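3-oxo-tetronate kinase (Haemophilus influenzae, PDB 1YZY) catalyses the ATP-dependent phosphorylation of 3-oxo-tetronate to 3-oxo-tetronate 4-phosphate, as a member of the four-carbon acid sugar kinase family. Local coordinates at residues A[84-89]-A[143-148]; A[133-138]-A[148-153]; A[293-298]-A[340-345]. All blocks are in the same frame, centred on the assembly; numbering follows the deposited sequence.

Contact 1 (A[84-89]-A[143-148]); sequences TFDSTA and PITPMV
Met147 reaches across to the backbone of Phe85 and Ser87 with the end of its side chain. Its CG stands beside the backbone N (chi1 -48°), and the chain bends again at chi2 and chi3. The thioether is folded over rather than extended. The methyl Met147 CE comes to 3.3 Å from Phe85 O and lies 3.8 Å from Thr84 O. The sulfur Met147 SD sits 3.5 Å from Ser87 O. The side chain of Phe85 itself leads away from 143-148, and only its CB comes near the Met147 methyl. The ring turns to Tyr81, edge to face, and to Leu152 and Leu155 of helix 152-159.

Thr145 is the second side chain that carries the contact. It points toward 84-89, and Thr145 CB lies 3.5 Å from Ser87 O. Thr145 OG1 lies 3.6 Å from Asp86 CB, and the two side chains cross at about a right angle. Thr145 CG2 meets CG2 of Thr88 in a similar crossing, at a looser distance.

No direct hydrogen bond joins the segments. A water donates to Pro146 O and, weakly, to Ser87 O. Two side-chain bonds lie within 84-89. Thr84 OG1 donates to the syn lone pair of Asp86 OD1, at 2.6 Å. Ser87 OG donates to Phe85 O at 2.7 Å, nearly in line with the carbonyl (162°), and also bonds to Gln159. Phe85 O thus takes the Ser87 hydroxyl while the Met147 methyl also lies close to it.

This is buried loop-to-loop packing in the sugar-binding N-terminal domain. It joins the loop between strand 77-80 and helix 93-104 to the long loop before helix 152-159.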
# COMPACT_ATOMS: atom_id res chain seq x y z
N THR A 84 -8.45 -9.22 -7.64
CA THR A 84 -9.11 -10.51 -7.83
C THR A 84 -10.54 -10.46 -7.27
O THR A 84 -11.20 -11.49 -7.10
CB THR A 84 -8.31 -11.68 -7.22
OG1 THR A 84 -7.60 -11.24 -6.06
CG2 THR A 84 -7.31 -12.20 -8.23
N PHE A 85 -11.00 -9.24 -7.00
CA PHE A 85 -12.34 -8.97 -6.51
C PHE A 85 -12.70 -9.68 -5.19
O PHE A 85 -13.87 -9.91 -4.91
CB PHE A 85 -13.37 -9.32 -7.61
CG PHE A 85 -14.58 -8.43 -7.62
CD1 PHE A 85 -14.48 -7.09 -7.98
CD2 PHE A 85 -15.84 -8.94 -7.29
CE1 PHE A 85 -15.61 -6.27 -8.01
CE2 PHE A 85 -16.97 -8.11 -7.31
CZ PHE A 85 -16.85 -6.79 -7.68
N ASP A 86 -11.68 -9.95 -4.37
CA ASP A 86 -11.85 -10.64 -3.08
C ASP A 86 -13.09 -10.23 -2.29
O ASP A 86 -13.18 -9.09 -1.83
CB ASP A 86 -10.60 -10.44 -2.20
CG ASP A 86 -9.35 -10.97 -2.86
OD1 ASP A 86 -9.12 -10.62 -4.03
OD2 ASP A 86 -8.60 -11.74 -2.22
N SER A 87 -14.00 -11.18 -2.12
CA SER A 87 -15.26 -10.97 -1.42
C SER A 87 -16.08 -12.26 -1.39
O SER A 87 -15.59 -13.33 -1.77
CB SER A 87 -16.06 -9.87 -2.13
OG SER A 87 -16.17 -10.13 -3.53
N THR A 88 -17.31 -12.16 -0.88
CA THR A 88 -18.27 -13.28 -0.82
C THR A 88 -19.65 -12.65 -1.06
O THR A 88 -19.75 -11.45 -1.30
CB THR A 88 -18.29 -14.00 0.55
OG1 THR A 88 -18.74 -13.11 1.57
CG2 THR A 88 -16.91 -14.55 0.91
N ALA A 89 -20.70 -13.46 -1.00
CA ALA A 89 -22.05 -12.93 -1.21
C ALA A 89 -22.37 -11.80 -0.23
O ALA A 89 -23.31 -11.02 -0.44
CB ALA A 89 -23.07 -14.04 -1.12
N PRO A 143 -8.25 -19.28 1.04
CA PRO A 143 -8.46 -19.54 2.47
C PRO A 143 -9.54 -18.73 3.18
O PRO A 143 -10.07 -19.16 4.20
CB PRO A 143 -7.08 -19.24 3.07
CG PRO A 143 -6.16 -19.58 1.99
CD PRO A 143 -6.83 -18.97 0.80
N ILE A 144 -9.80 -17.53 2.70
CA ILE A 144 -10.80 -16.66 3.31
C ILE A 144 -11.96 -16.35 2.34
O ILE A 144 -13.13 -16.54 2.69
CB ILE A 144 -10.16 -15.32 3.79
CG1 ILE A 144 -8.99 -15.60 4.74
CG2 ILE A 144 -11.19 -14.44 4.48
CD1 ILE A 144 -8.34 -14.34 5.28
N THR A 145 -11.62 -15.86 1.15
CA THR A 145 -12.60 -15.48 0.13
C THR A 145 -12.44 -16.23 -1.21
O THR A 145 -12.00 -15.65 -2.21
CB THR A 145 -12.55 -13.96 -0.16
OG1 THR A 145 -11.21 -13.58 -0.53
CG2 THR A 145 -12.97 -13.16 1.06
N PRO A 146 -12.79 -17.53 -1.24
CA PRO A 146 -12.66 -18.31 -2.48
C PRO A 146 -13.58 -17.77 -3.59
O PRO A 146 -14.72 -17.38 -3.33
CB PRO A 146 -13.05 -19.72 -2.03
CG PRO A 146 -14.00 -19.48 -0.90
CD PRO A 146 -13.30 -18.38 -0.15
N MET A 147 -13.05 -17.73 -4.81
CA MET A 147 -13.79 -17.22 -5.97
C MET A 147 -14.04 -18.33 -7.00
O MET A 147 -13.12 -18.78 -7.68
CB MET A 147 -13.01 -16.07 -6.62
CG MET A 147 -12.50 -15.01 -5.65
SD MET A 147 -13.78 -14.17 -4.68
CE MET A 147 -14.48 -13.05 -5.88
N VAL A 148 -15.29 -18.77 -7.11
CA VAL A 148 -15.64 -19.83 -8.05
C VAL A 148 -16.37 -19.36 -9.30
O VAL A 148 -16.72 -20.17 -10.15
CB VAL A 148 -16.47 -20.94 -7.37
CG1 VAL A 148 -15.63 -21.66 -6.33
CG2 VAL A 148 -17.71 -20.35 -6.72
O HOH W 1 -16.77 -15.18 -4.39

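Contact 2 (A[133-138]-A[148-153]); sequences LLSESG and VDANLM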
# COMPACT_ATOMS: atom_id res chain seq x y z
N LEU A 133 -9.12 -18.07 -16.14
CA LEU A 133 -10.29 -17.43 -15.54
C LEU A 133 -10.04 -17.34 -14.03
O LEU A 133 -9.33 -18.18 -13.48
CB LEU A 133 -11.54 -18.28 -15.78
CG LEU A 133 -12.18 -18.27 -17.17
CD1 LEU A 133 -12.94 -19.55 -17.41
CD2 LEU A 133 -13.10 -17.07 -17.30
N LEU A 134 -10.63 -16.34 -13.39
CA LEU A 134 -10.51 -16.16 -11.94
C LEU A 134 -10.91 -17.46 -11.24
O LEU A 134 -10.24 -17.94 -10.34
CB LEU A 134 -11.43 -15.03 -11.48
CG LEU A 134 -11.58 -14.80 -9.98
CD1 LEU A 134 -10.27 -14.25 -9.40
CD2 LEU A 134 -12.72 -13.83 -9.74
N SER A 135 -12.04 -18.02 -11.68
CA SER A 135 -12.56 -19.27 -11.13
C SER A 135 -11.65 -20.48 -11.34
O SER A 135 -11.89 -21.55 -10.76
CB SER A 135 -13.95 -19.54 -11.73
OG SER A 135 -13.92 -19.52 -13.15
N GLU A 136 -10.63 -20.34 -12.19
CA GLU A 136 -9.70 -21.42 -12.47
C GLU A 136 -8.32 -21.20 -11.85
O GLU A 136 -7.44 -22.07 -11.93
CB GLU A 136 -9.54 -21.60 -13.97
CG GLU A 136 -10.80 -22.01 -14.69
CD GLU A 136 -10.53 -22.59 -16.07
OE1 GLU A 136 -9.35 -22.77 -16.43
OE2 GLU A 136 -11.50 -22.88 -16.79
N SER A 137 -8.11 -20.01 -11.30
CA SER A 137 -6.84 -19.65 -10.68
C SER A 137 -6.74 -20.22 -9.26
O SER A 137 -7.51 -21.10 -8.88
CB SER A 137 -6.70 -18.13 -10.64
OG SER A 137 -7.59 -17.54 -9.69
N GLY A 138 -5.72 -19.78 -8.52
CA GLY A 138 -5.57 -20.23 -7.15
C GLY A 138 -6.70 -19.67 -6.30
O GLY A 138 -7.03 -20.23 -5.26
N VAL A 148 -15.29 -18.77 -7.11
CA VAL A 148 -15.64 -19.83 -8.05
C VAL A 148 -16.37 -19.36 -9.30
O VAL A 148 -16.72 -20.17 -10.15
CB VAL A 148 -16.47 -20.94 -7.37
CG1 VAL A 148 -15.63 -21.66 -6.33
CG2 VAL A 148 -17.71 -20.35 -6.72
N ASP A 149 -16.63 -18.06 -9.38
CA ASP A 149 -17.30 -17.47 -10.53
C ASP A 149 -16.38 -16.37 -11.04
O ASP A 149 -15.88 -15.57 -10.26
CB ASP A 149 -18.66 -16.88 -10.11
CG ASP A 149 -19.57 -16.54 -11.29
OD1 ASP A 149 -19.14 -16.66 -12.46
OD2 ASP A 149 -20.73 -16.13 -11.05
N ALA A 150 -16.11 -16.37 -12.35
CA ALA A 150 -15.24 -15.37 -12.95
C ALA A 150 -16.00 -14.17 -13.50
O ALA A 150 -15.39 -13.16 -13.85
CB ALA A 150 -14.40 -16.02 -14.05
N ASN A 151 -17.32 -14.26 -13.54
CA ASN A 151 -18.19 -13.19 -14.05
C ASN A 151 -18.44 -12.11 -12.99
O ASN A 151 -19.16 -12.34 -12.01
CB ASN A 151 -19.51 -13.80 -14.54
CG ASN A 151 -20.38 -12.82 -15.30
OD1 ASN A 151 -21.10 -12.02 -14.73
ND2 ASN A 151 -20.33 -12.91 -16.62
N LEU A 152 -17.87 -10.93 -13.22
CA LEU A 152 -17.97 -9.80 -12.30
C LEU A 152 -19.36 -9.25 -12.04
O LEU A 152 -19.64 -8.78 -10.94
CB LEU A 152 -17.02 -8.67 -12.73
CG LEU A 152 -15.53 -8.99 -12.61
CD1 LEU A 152 -14.68 -8.01 -13.41
CD2 LEU A 152 -15.13 -8.98 -11.14
N MET A 153 -20.20 -9.20 -13.08
CA MET A 153 -21.57 -8.71 -12.90
C MET A 153 -22.32 -9.64 -11.95
O MET A 153 -23.16 -9.20 -11.19
CB MET A 153 -22.32 -8.62 -14.23
CG MET A 153 -21.82 -7.56 -15.20
SD MET A 153 -20.29 -8.03 -16.00
CE MET A 153 -20.81 -9.39 -17.01
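Leu134 O is gripped by two donors of Ser137, the backbone N at 3.1 Å and the hydroxyl OG at 2.8 Å. The hydroxyl lies only 16° from the carbonyl plane. Together with the bond from Glu136 N to Leu133 O, this closes the short 3-10 turn 134-136. Leu133, just before the turn, and Leu134 and Ser135 within it point their side chains toward 148-153.

Ala150 is the common target. Ala150 CB meets Leu133 CD2 at 3.7 Å, Ser135 OG at 3.6 Å and, a little farther off, Leu134 CB. Ser135 CB also presses on Val148 O at 3.3 Å. Leu134 has CG anti to the backbone N (chi1 173°), and this carries its CD2 to 3.6 Å from Asp149 O. No hydrogen bond crosses between the segments, but Leu134 and Ala150 both bond through their backbones to Leu127 of strand 126-129.

On the far segment, Asp149 OD1 accepts from Asn151 N at 3.2 Å, from well above the carboxylate plane. Asp149 also forms a salt bridge with Arg154, which would favour its charged form. Asn151 OD1 accepts from Arg154 N. A 3-10 turn thus packs on an Asx turn that leads into the asparagine N-cap. In the sugar-binding N-terminal domain, this joins the end of antiparallel strands 126-129 and 132-133 to the start of helix 152-159.

Contact 3 (A[293-298]-A[340-345]); sequences WVIANL and AKLKQY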
# COMPACT_ATOMS: atom_id res chain seq x y z
N TRP A 293 26.75 3.62 20.48
CA TRP A 293 27.47 3.14 19.30
C TRP A 293 26.94 3.79 18.01
O TRP A 293 27.71 4.26 17.18
CB TRP A 293 27.38 1.61 19.22
CG TRP A 293 28.09 1.00 18.03
CD1 TRP A 293 29.36 0.51 17.98
CD2 TRP A 293 27.55 0.82 16.71
NE1 TRP A 293 29.65 0.04 16.72
CE2 TRP A 293 28.56 0.22 15.92
CE3 TRP A 293 26.31 1.10 16.12
CZ2 TRP A 293 28.37 -0.09 14.57
CZ3 TRP A 293 26.12 0.79 14.77
CH2 TRP A 293 27.15 0.20 14.01
N VAL A 294 25.62 3.81 17.83
CA VAL A 294 25.02 4.41 16.64
C VAL A 294 25.43 5.87 16.45
O VAL A 294 25.92 6.24 15.39
CB VAL A 294 23.46 4.34 16.68
CG1 VAL A 294 22.86 5.18 15.55
CG2 VAL A 294 22.99 2.91 16.57
N ILE A 295 25.17 6.70 17.46
CA ILE A 295 25.48 8.12 17.38
C ILE A 295 26.98 8.43 17.22
O ILE A 295 27.34 9.48 16.69
CB ILE A 295 24.91 8.89 18.60
CG1 ILE A 295 25.59 8.45 19.90
CG2 ILE A 295 23.41 8.65 18.71
CD1 ILE A 295 25.21 9.30 21.11
N ALA A 296 27.83 7.51 17.66
CA ALA A 296 29.27 7.69 17.55
C ALA A 296 29.78 7.25 16.18
O ALA A 296 30.96 7.40 15.86
CB ALA A 296 29.99 6.91 18.64
N ASN A 297 28.87 6.71 15.38
CA ASN A 297 29.19 6.26 14.03
C ASN A 297 28.24 6.88 13.02
O ASN A 297 28.02 6.33 11.95
CB ASN A 297 29.12 4.73 13.95
CG ASN A 297 30.32 4.06 14.58
OD1 ASN A 297 31.45 4.23 14.13
ND2 ASN A 297 30.08 3.25 15.61
N LEU A 298 27.68 8.04 13.38
CA LEU A 298 26.75 8.75 12.50
C LEU A 298 27.46 9.64 11.48
O LEU A 298 26.81 10.34 10.70
CB LEU A 298 25.79 9.61 13.31
CG LEU A 298 24.57 8.94 13.95
CD1 LEU A 298 23.74 9.99 14.64
CD2 LEU A 298 23.75 8.22 12.89
N ALA A 340 13.41 5.17 19.29
CA ALA A 340 12.83 6.29 20.04
C ALA A 340 13.93 7.19 20.60
O ALA A 340 13.77 8.42 20.62
CB ALA A 340 11.95 5.77 21.15
N LYS A 341 15.01 6.59 21.07
CA LYS A 341 16.14 7.34 21.62
C LYS A 341 16.87 8.10 20.53
O LYS A 341 17.27 9.24 20.72
CB LYS A 341 17.11 6.41 22.36
CG LYS A 341 16.51 5.74 23.60
CD LYS A 341 17.54 4.95 24.39
CE LYS A 341 18.07 5.73 25.60
NZ LYS A 341 18.83 6.96 25.23
N LEU A 342 17.05 7.45 19.38
CA LEU A 342 17.74 8.06 18.24
C LEU A 342 16.96 9.25 17.70
O LEU A 342 17.56 10.24 17.28
CB LEU A 342 17.98 7.04 17.13
CG LEU A 342 18.89 5.86 17.46
CD1 LEU A 342 18.87 4.85 16.33
CD2 LEU A 342 20.31 6.33 17.72
N LYS A 343 15.63 9.15 17.69
CA LYS A 343 14.82 10.25 17.18
C LYS A 343 14.92 11.46 18.11
O LYS A 343 14.96 12.60 17.65
CB LYS A 343 13.35 9.85 17.03
CG LYS A 343 12.55 10.84 16.16
CD LYS A 343 11.05 10.61 16.25
CE LYS A 343 10.47 11.20 17.52
NZ LYS A 343 9.01 10.92 17.67
N GLN A 344 14.91 11.20 19.42
CA GLN A 344 15.04 12.26 20.42
C GLN A 344 16.41 12.92 20.28
O GLN A 344 16.55 14.14 20.46
CB GLN A 344 14.84 11.70 21.83
CG GLN A 344 15.14 12.70 22.97
CD GLN A 344 14.30 13.98 22.91
OE1 GLN A 344 14.79 15.07 23.22
NE2 GLN A 344 13.03 13.85 22.54
N TYR A 345 17.42 12.12 19.96
CA TYR A 345 18.78 12.63 19.78
C TYR A 345 18.89 13.52 18.54
O TYR A 345 19.63 14.51 18.53
CB TYR A 345 19.77 11.47 19.70
CG TYR A 345 21.17 11.88 19.33
CD1 TYR A 345 22.00 12.51 20.26
CD2 TYR A 345 21.65 11.67 18.05
CE1 TYR A 345 23.29 12.93 19.90
CE2 TYR A 345 22.93 12.08 17.68
CZ TYR A 345 23.75 12.71 18.61
OH TYR A 345 25.00 13.13 18.23
O HOH W 2 26.55 12.02 16.20
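Two helix ends meet here in the nucleotide-binding C-terminal domain. One is the last turn of helix 286-295, with the type I beta turn 295-298 that follows it. The other is the C-terminal part of helix 324-345. Ile295 CG2 lies over one face of the Tyr345 ring, in a CH-pi contact 3.8 Å from the centroid and 22° off the ring normal. The methyl is shifted toward the CD2 and CE2 rim. Leu298 CD1 comes instead to the ring edge, near its plane, 3.8 Å from Tyr345 CE2. With CG anti to the backbone N (chi1 172°), the Tyr345 ring extends toward Ile295 and Leu298.

Deeper in, Val294 and Leu342 cross at about a right angle. Val294 CG1 meets Leu342 CD2 at 3.5 Å. Leu342 CD2 also lies 4.0 Å from Ile295 CG2, and both Val294 and Leu342 rest on Val249 of strand 248-252.

A water donates to Ile295 O at 2.7 Å and bonds to Tyr345 OH at 2.8 Å. The helix ends therefore meet through dispersion and one CH-pi contact, while Ile295 O and Tyr345 OH are joined through water instead of bonding directly.

Contacts 1 and 2 form one packed region of the sugar-binding domain. Their centres are 9 Å apart and they share Val148. Leu134 links them, with CD1 3.7 Å from Thr84 O and CD2 3.8 Å from Met147 CB. Phe85 CG also meets Leu152 CD2 at 3.6 Å. Along the chain their segments alternate. Contact 3 lies in the nucleotide-binding domain, on the opposite side of the chain's centre. Its centre is about 46 Å from that of contact 1 and 52 Å from that of contact 2. The Leu342 side chain is about 11 Å from that of Thr357, which probably binds ATP, as in related kinases. Contacts 1 and 2 lie away from the ATP-binding residues.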